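Local coordinates for adenylyl-sulfate kinase 1, chloroplastic (Arabidopsis thaliana, PDB 3UIE), which catalyses the ATP-dependent 3'-phosphorylation of adenosine 5'-phosphosulfate to 3'-phosphoadenylyl sulfate, the activated form of sulfate, in plant chloroplasts, at residues A[28-33]-A[99-104]; A[125-130]-A[169-174]. All blocks are in the same frame, centred on the assembly; numbering follows the deposited sequence.

Both contacts belong to one five-stranded parallel sheet, whose chemistry changes from middle to margin. Contact 1 joins the central strand 26-31 to strand 99-103 at the centre of the chain, every touching residue buried. Contact 2, its centre about 9 Å from that of contact 1, joins strand 124-129 to the outer strand 171-173 and is only partly buried. Strands 26-31 and 124-129 are neighbours, probably hydrogen-bonded from Trp-29 N to Val-125 O and Val-127 N to Trp-29 O, with Ile-28 CG2 packed on Val-127 CG2. Across contact 1 side chains meet almost only through carbon, and the strands lead to the nucleotide analogue and adenosine-5'-phosphosulfate; contact 2 adds carboxylates, Glu-170 OE1 taking the Glu-126 N-H.

Contact 1 (A[28-33]-A[99-104]). With ADX (adenosine-5'-phosphosulfate), chain D.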
loop_
_atom_site.group_PDB
_atom_site.type_symbol
_atom_site.label_atom_id
_atom_site.label_comp_id
_atom_site.label_asym_id
_atom_site.label_seq_id
_atom_site.Cartn_x
_atom_site.Cartn_y
_atom_site.Cartn_z
ATOM N N ILE A 28 3.330 -11.071 6.415
ATOM C CA ILE A 28 4.348 -12.119 6.480
ATOM C C ILE A 28 5.650 -11.432 6.117
ATOM O O ILE A 28 5.883 -11.103 4.963
ATOM C CB ILE A 28 4.076 -13.265 5.484
ATOM C CG1 ILE A 28 2.630 -13.762 5.574
ATOM C CG2 ILE A 28 5.056 -14.421 5.691
ATOM C CD1 ILE A 28 2.133 -14.050 6.952
ATOM N N TRP A 29 6.485 -11.187 7.117
ATOM C CA TRP A 29 7.693 -10.398 6.920
ATOM C C TRP A 29 8.888 -11.321 6.699
ATOM O O TRP A 29 9.388 -11.938 7.652
ATOM C CB TRP A 29 7.931 -9.448 8.121
ATOM C CG TRP A 29 9.028 -8.488 7.826
ATOM C CD1 TRP A 29 10.377 -8.743 7.867
ATOM C CD2 TRP A 29 8.886 -7.149 7.344
ATOM N NE1 TRP A 29 11.081 -7.628 7.467
ATOM C CE2 TRP A 29 10.194 -6.644 7.140
ATOM C CE3 TRP A 29 7.787 -6.319 7.091
ATOM C CZ2 TRP A 29 10.421 -5.345 6.689
ATOM C CZ3 TRP A 29 8.023 -5.032 6.637
ATOM C CH2 TRP A 29 9.329 -4.560 6.441
ATOM N N VAL A 30 9.335 -11.426 5.447
ATOM C CA VAL A 30 10.443 -12.324 5.090
ATOM C C VAL A 30 11.768 -11.566 5.008
ATOM O O VAL A 30 11.949 -10.697 4.137
ATOM C CB VAL A 30 10.179 -13.030 3.734
ATOM C CG1 VAL A 30 11.246 -14.095 3.470
ATOM C CG2 VAL A 30 8.801 -13.654 3.721
ATOM N N THR A 31 12.681 -11.895 5.917
ATOM C CA THR A 31 13.970 -11.218 6.020
ATOM C C THR A 31 15.150 -12.194 5.843
ATOM O O THR A 31 15.039 -13.385 6.110
ATOM C CB THR A 31 14.078 -10.474 7.376
ATOM O OG1 THR A 31 15.353 -9.834 7.483
ATOM C CG2 THR A 31 13.910 -11.454 8.546
ATOM N N GLY A 32 16.276 -11.692 5.354
ATOM C CA GLY A 32 17.445 -12.538 5.200
ATOM C C GLY A 32 18.436 -11.885 4.267
ATOM O O GLY A 32 18.100 -10.922 3.574
ATOM N N LEU A 33 19.661 -12.397 4.266
ATOM C CA LEU A 33 20.715 -11.906 3.369
ATOM C C LEU A 33 20.272 -11.906 1.919
ATOM O O LEU A 33 19.361 -12.643 1.545
ATOM C CB LEU A 33 21.947 -12.818 3.504
ATOM C CG LEU A 33 22.715 -12.782 4.825
ATOM C CD1 LEU A 33 23.794 -13.869 4.823
ATOM C CD2 LEU A 33 23.328 -11.396 5.012
ATOM N N ILE A 99 -3.304 -10.986 2.764
ATOM C CA ILE A 99 -2.103 -11.610 3.308
ATOM C C ILE A 99 -0.935 -10.963 2.591
ATOM O O ILE A 99 -0.649 -11.264 1.431
ATOM C CB ILE A 99 -2.112 -13.133 3.088
ATOM C CG1 ILE A 99 -3.297 -13.747 3.847
ATOM C CG2 ILE A 99 -0.775 -13.776 3.559
ATOM C CD1 ILE A 99 -3.712 -15.134 3.375
ATOM N N CYS A 100 -0.284 -10.033 3.277
ATOM C CA CYS A 100 0.769 -9.242 2.653
ATOM C C CYS A 100 2.132 -9.852 2.935
ATOM O O CYS A 100 2.522 -9.983 4.094
ATOM C CB CYS A 100 0.723 -7.800 3.189
ATOM S SG CYS A 100 1.889 -6.700 2.367
ATOM N N ILE A 101 2.850 -10.235 1.877
ATOM C CA ILE A 101 4.156 -10.857 2.032
ATOM C C ILE A 101 5.233 -9.832 1.711
ATOM O O ILE A 101 5.335 -9.379 0.579
ATOM C CB ILE A 101 4.310 -12.042 1.070
ATOM C CG1 ILE A 101 3.168 -13.047 1.286
ATOM C CG2 ILE A 101 5.702 -12.706 1.246
ATOM C CD1 ILE A 101 3.011 -14.035 0.135
ATOM N N ALA A 102 6.005 -9.434 2.717
ATOM C CA ALA A 102 7.066 -8.464 2.493
ATOM C C ALA A 102 8.388 -9.193 2.394
ATOM O O ALA A 102 8.755 -9.948 3.286
ATOM C CB ALA A 102 7.094 -7.427 3.619
ATOM N N SER A 103 9.101 -8.982 1.299
ATOM C CA SER A 103 10.358 -9.689 1.046
ATOM C C SER A 103 11.484 -8.685 0.836
ATOM O O SER A 103 11.690 -8.228 -0.276
ATOM C CB SER A 103 10.206 -10.582 -0.192
ATOM O OG SER A 103 11.446 -11.130 -0.631
ATOM N N LEU A 104 12.172 -8.321 1.911
ATOM C CA LEU A 104 13.199 -7.287 1.892
ATOM C C LEU A 104 14.338 -7.808 2.740
ATOM O O LEU A 104 14.094 -8.509 3.722
ATOM C CB LEU A 104 12.676 -6.035 2.593
ATOM C CG LEU A 104 12.020 -4.816 1.968
ATOM C CD1 LEU A 104 10.644 -5.142 1.411
ATOM C CD2 LEU A 104 11.917 -3.750 3.048
HETATM S SB ADX D . 17.013 -3.300 2.381
HETATM O O1B ADX D . 16.771 -1.892 2.240
HETATM O O2B ADX D . 18.230 -3.491 3.203
HETATM O O3B ADX D . 15.891 -3.980 3.058
HETATM P PA ADX D . 16.199 -4.292 -0.084
HETATM O O1A ADX D . 15.149 -3.216 -0.175
HETATM O O2A ADX D . 15.588 -5.674 0.088
HETATM O O3A ADX D . 17.275 -3.942 1.041
HETATM O "O5'" ADX D . 17.018 -4.244 -1.431
HETATM C "C5'" ADX D . 17.885 -5.291 -1.747
HETATM C "C4'" ADX D . 18.173 -5.465 -3.146
HETATM O "O4'" ADX D . 18.884 -4.327 -3.623
HETATM C "C3'" ADX D . 19.057 -6.648 -3.312
HETATM O "O3'" ADX D . 18.442 -7.541 -4.186
HETATM C "C2'" ADX D . 20.216 -6.191 -3.962
HETATM O "O2'" ADX D . 20.170 -6.744 -5.234
HETATM C "C1'" ADX D . 20.120 -4.726 -4.131
HETATM N N9 ADX D . 21.242 -4.035 -3.553
HETATM C C8 ADX D . 21.940 -3.032 -4.135
HETATM N N7 ADX D . 22.861 -2.581 -3.264
HETATM C C5 ADX D . 22.747 -3.301 -2.128
HETATM C C6 ADX D . 23.425 -3.296 -0.893
HETATM N N6 ADX D . 24.477 -2.358 -0.661
HETATM N N1 ADX D . 23.072 -4.180 0.074
HETATM C C2 ADX D . 22.075 -5.056 -0.138
HETATM N N3 ADX D . 21.404 -5.084 -1.312
HETATM C C4 ADX D . 21.712 -4.228 -2.310
#
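The indole of Trp-29 carries the methyl of Ala-102 over one face, a CH-pi contact in which CB lies 4.2 Å from the centroid of the six-membered ring and 28° off its normal. The methyl sits toward the rim, nearest CE3 at 3.7 Å. Leu-104 approaches the same ring obliquely through CD2, 4.2 Å from Trp-29 CZ2, while Phe-124 meets the indole with its own ring. With CG anti to the backbone N (chi1 -171°), the indole reaches out from the sheet toward helices 76-95 and 109-117, and NE1 is hydrogen-bonded to Ser-106 OG, the serine that probably carries the phosphoserine intermediate, as in relatives. On the face bearing Ile-28 and Val-30, branches run alongside one another: Ile-28 CG1 lies 4.0 Å from Ile-99 CG2, and Val-30 CG2 rests beside Ile-101 CG2; Val-30 and Ile-101 also pack on helix 38-51. This is the core of a P-loop NTPase fold, two parallel strands 13° apart. Ile-28 N bonds to Cys-100 O, Ala-102 N to Ile-28 O, and Val-30 N to Ala-102 O at 2.7 Å; the ladder ends with a longer bond from Leu-104 N to Val-30 O, 3.3 Å. Beyond it the strands part toward different ligands. Gly-32, at backbone angles where a CB would press on the carbonyl O of Thr-31, and Leu-33 open the ATP-binding loop, and the O of Gly-32 accepts a bond from Lys-38. Leu-104 instead turns to adenosine-5'-phosphosulfate, its CA 3.4 Å from O2A of the ligand and its CB 3.8 Å from O3B.

Contact 2 (A[125-130]-A[169-174]); sequences VEVFMD and CEISLG
Val-127 CG1 and Leu-173 CD1 meet at 3.6 Å where strand 171-173 closes one side of the parallel sheet of this P-loop kinase fold. Leu-173 CD1 fits a hollow between that methyl and the sulfur of Met-129, whose chain bends at chi2 and chi3 to bring SD to 4.0 Å from Leu-173 CD1. Farther back, Ile-171 CD1 settles between Val-125 CG1 and Val-127 CG2. This apolar face lies against helices 38-51 and 181-195. On the other face Cys-169 fills the step between Glu-126 and Phe-128: its CB packs on Glu-126 CB, and SG, in the crowded position between N and carbonyl carbon (chi1 62°), touches Phe-128 CB at 3.7 Å. Glu-170 CB lies against Val-125 CG1, and the bend at chi2 swings the carboxylate back so OE1 takes the Glu-126 N-H at 2.8 Å, from above the carboxylate plane. Glu-170 OE2 and Glu-126 OE1 both form salt bridges with Arg-116 while Glu-126 OE2 pairs with Arg-112, which may offset the closeness of the carboxylates. A valine in place of Glu-170 would probably leave the Glu-126 amide without its acceptor and Arg-116 one carboxylate short. Beyond, Asp-130 N bonds to Leu-173 O at 2.7 Å.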
loop_
_atom_site.group_PDB
_atom_site.type_symbol
_atom_site.label_atom_id
_atom_site.label_comp_id
_atom_site.label_asym_id
_atom_site.label_seq_id
_atom_site.Cartn_x
_atom_site.Cartn_y
_atom_site.Cartn_z
ATOM N N VAL A 125 4.030 -11.865 11.125
ATOM C CA VAL A 125 4.705 -13.152 11.155
ATOM C C VAL A 125 6.084 -12.984 10.563
ATOM O O VAL A 125 6.232 -12.875 9.347
ATOM C CB VAL A 125 3.936 -14.197 10.338
ATOM C CG1 VAL A 125 4.627 -15.574 10.436
ATOM C CG2 VAL A 125 2.478 -14.263 10.816
ATOM N N GLU A 126 7.098 -12.964 11.423
ATOM C CA GLU A 126 8.466 -12.749 10.964
ATOM C C GLU A 126 9.068 -14.070 10.511
ATOM O O GLU A 126 9.142 -15.026 11.279
ATOM C CB GLU A 126 9.291 -12.125 12.089
ATOM C CG GLU A 126 10.648 -11.595 11.671
ATOM C CD GLU A 126 11.307 -10.797 12.781
ATOM O OE1 GLU A 126 10.849 -10.910 13.937
ATOM O OE2 GLU A 126 12.272 -10.050 12.496
ATOM N N VAL A 127 9.512 -14.108 9.263
ATOM C CA VAL A 127 10.022 -15.320 8.643
ATOM C C VAL A 127 11.494 -15.118 8.294
ATOM O O VAL A 127 11.822 -14.239 7.506
ATOM C CB VAL A 127 9.214 -15.658 7.363
ATOM C CG1 VAL A 127 9.792 -16.872 6.661
ATOM C CG2 VAL A 127 7.744 -15.876 7.716
ATOM N N PHE A 128 12.380 -15.902 8.919
ATOM C CA PHE A 128 13.818 -15.738 8.725
ATOM C C PHE A 128 14.316 -16.771 7.726
ATOM O O PHE A 128 14.177 -17.977 7.949
ATOM C CB PHE A 128 14.552 -15.920 10.072
ATOM C CG PHE A 128 16.057 -15.772 9.997
ATOM C CD1 PHE A 128 16.660 -14.912 9.090
ATOM C CD2 PHE A 128 16.872 -16.506 10.854
ATOM C CE1 PHE A 128 18.042 -14.785 9.043
ATOM C CE2 PHE A 128 18.255 -16.389 10.802
ATOM C CZ PHE A 128 18.843 -15.525 9.892
ATOM N N MET A 129 14.902 -16.301 6.624
ATOM C CA MET A 129 15.600 -17.190 5.710
ATOM C C MET A 129 16.998 -17.457 6.276
ATOM O O MET A 129 17.954 -16.722 6.002
ATOM C CB MET A 129 15.689 -16.583 4.313
ATOM C CG MET A 129 14.320 -16.192 3.702
ATOM S SD MET A 129 13.082 -17.515 3.800
ATOM C CE MET A 129 13.752 -18.684 2.618
ATOM N N ASP A 130 17.100 -18.512 7.074
ATOM C CA ASP A 130 18.308 -18.816 7.830
ATOM C C ASP A 130 19.330 -19.537 6.947
ATOM O O ASP A 130 19.589 -20.720 7.130
ATOM C CB ASP A 130 17.925 -19.687 9.029
ATOM C CG ASP A 130 19.078 -19.912 9.996
ATOM O OD1 ASP A 130 20.124 -19.233 9.875
ATOM O OD2 ASP A 130 18.919 -20.775 10.883
ATOM N N CYS A 169 11.782 -15.046 15.962
ATOM C CA CYS A 169 10.847 -14.988 14.837
ATOM C C CYS A 169 9.877 -16.153 14.917
ATOM O O CYS A 169 10.153 -17.156 15.588
ATOM C CB CYS A 169 11.593 -14.982 13.509
ATOM S SG CYS A 169 12.568 -16.436 13.207
ATOM N N GLU A 170 8.739 -16.008 14.245
ATOM C CA GLU A 170 7.689 -17.015 14.257
ATOM C C GLU A 170 8.100 -18.238 13.443
ATOM O O GLU A 170 7.755 -19.364 13.789
ATOM C CB GLU A 170 6.392 -16.432 13.680
ATOM C CG GLU A 170 5.596 -15.547 14.634
ATOM C CD GLU A 170 6.245 -14.206 14.920
ATOM O OE1 GLU A 170 7.083 -13.754 14.118
ATOM O OE2 GLU A 170 5.907 -13.589 15.955
ATOM N N ILE A 171 8.827 -18.014 12.353
ATOM C CA ILE A 171 9.209 -19.108 11.469
ATOM C C ILE A 171 10.640 -18.928 10.992
ATOM O O ILE A 171 11.019 -17.840 10.573
ATOM C CB ILE A 171 8.298 -19.169 10.216
ATOM C CG1 ILE A 171 6.830 -19.241 10.608
ATOM C CG2 ILE A 171 8.644 -20.379 9.349
ATOM C CD1 ILE A 171 5.887 -19.234 9.379
ATOM N N SER A 172 11.446 -19.983 11.098
ATOM C CA SER A 172 12.791 -19.974 10.536
ATOM C C SER A 172 12.880 -21.017 9.428
ATOM O O SER A 172 12.484 -22.161 9.621
ATOM C CB SER A 172 13.835 -20.272 11.615
ATOM O OG SER A 172 15.142 -20.084 11.110
ATOM N N LEU A 173 13.408 -20.622 8.271
ATOM C CA LEU A 173 13.452 -21.514 7.110
ATOM C C LEU A 173 14.856 -21.665 6.561
ATOM O O LEU A 173 15.701 -20.790 6.745
ATOM C CB LEU A 173 12.532 -20.991 5.993
ATOM C CG LEU A 173 11.044 -20.833 6.309
ATOM C CD1 LEU A 173 10.374 -20.103 5.148
ATOM C CD2 LEU A 173 10.406 -22.181 6.521
ATOM N N GLY A 174 15.104 -22.786 5.887
ATOM C CA GLY A 174 16.289 -22.903 5.058
ATOM C C GLY A 174 17.500 -23.479 5.762
ATOM O O GLY A 174 18.491 -23.810 5.109
#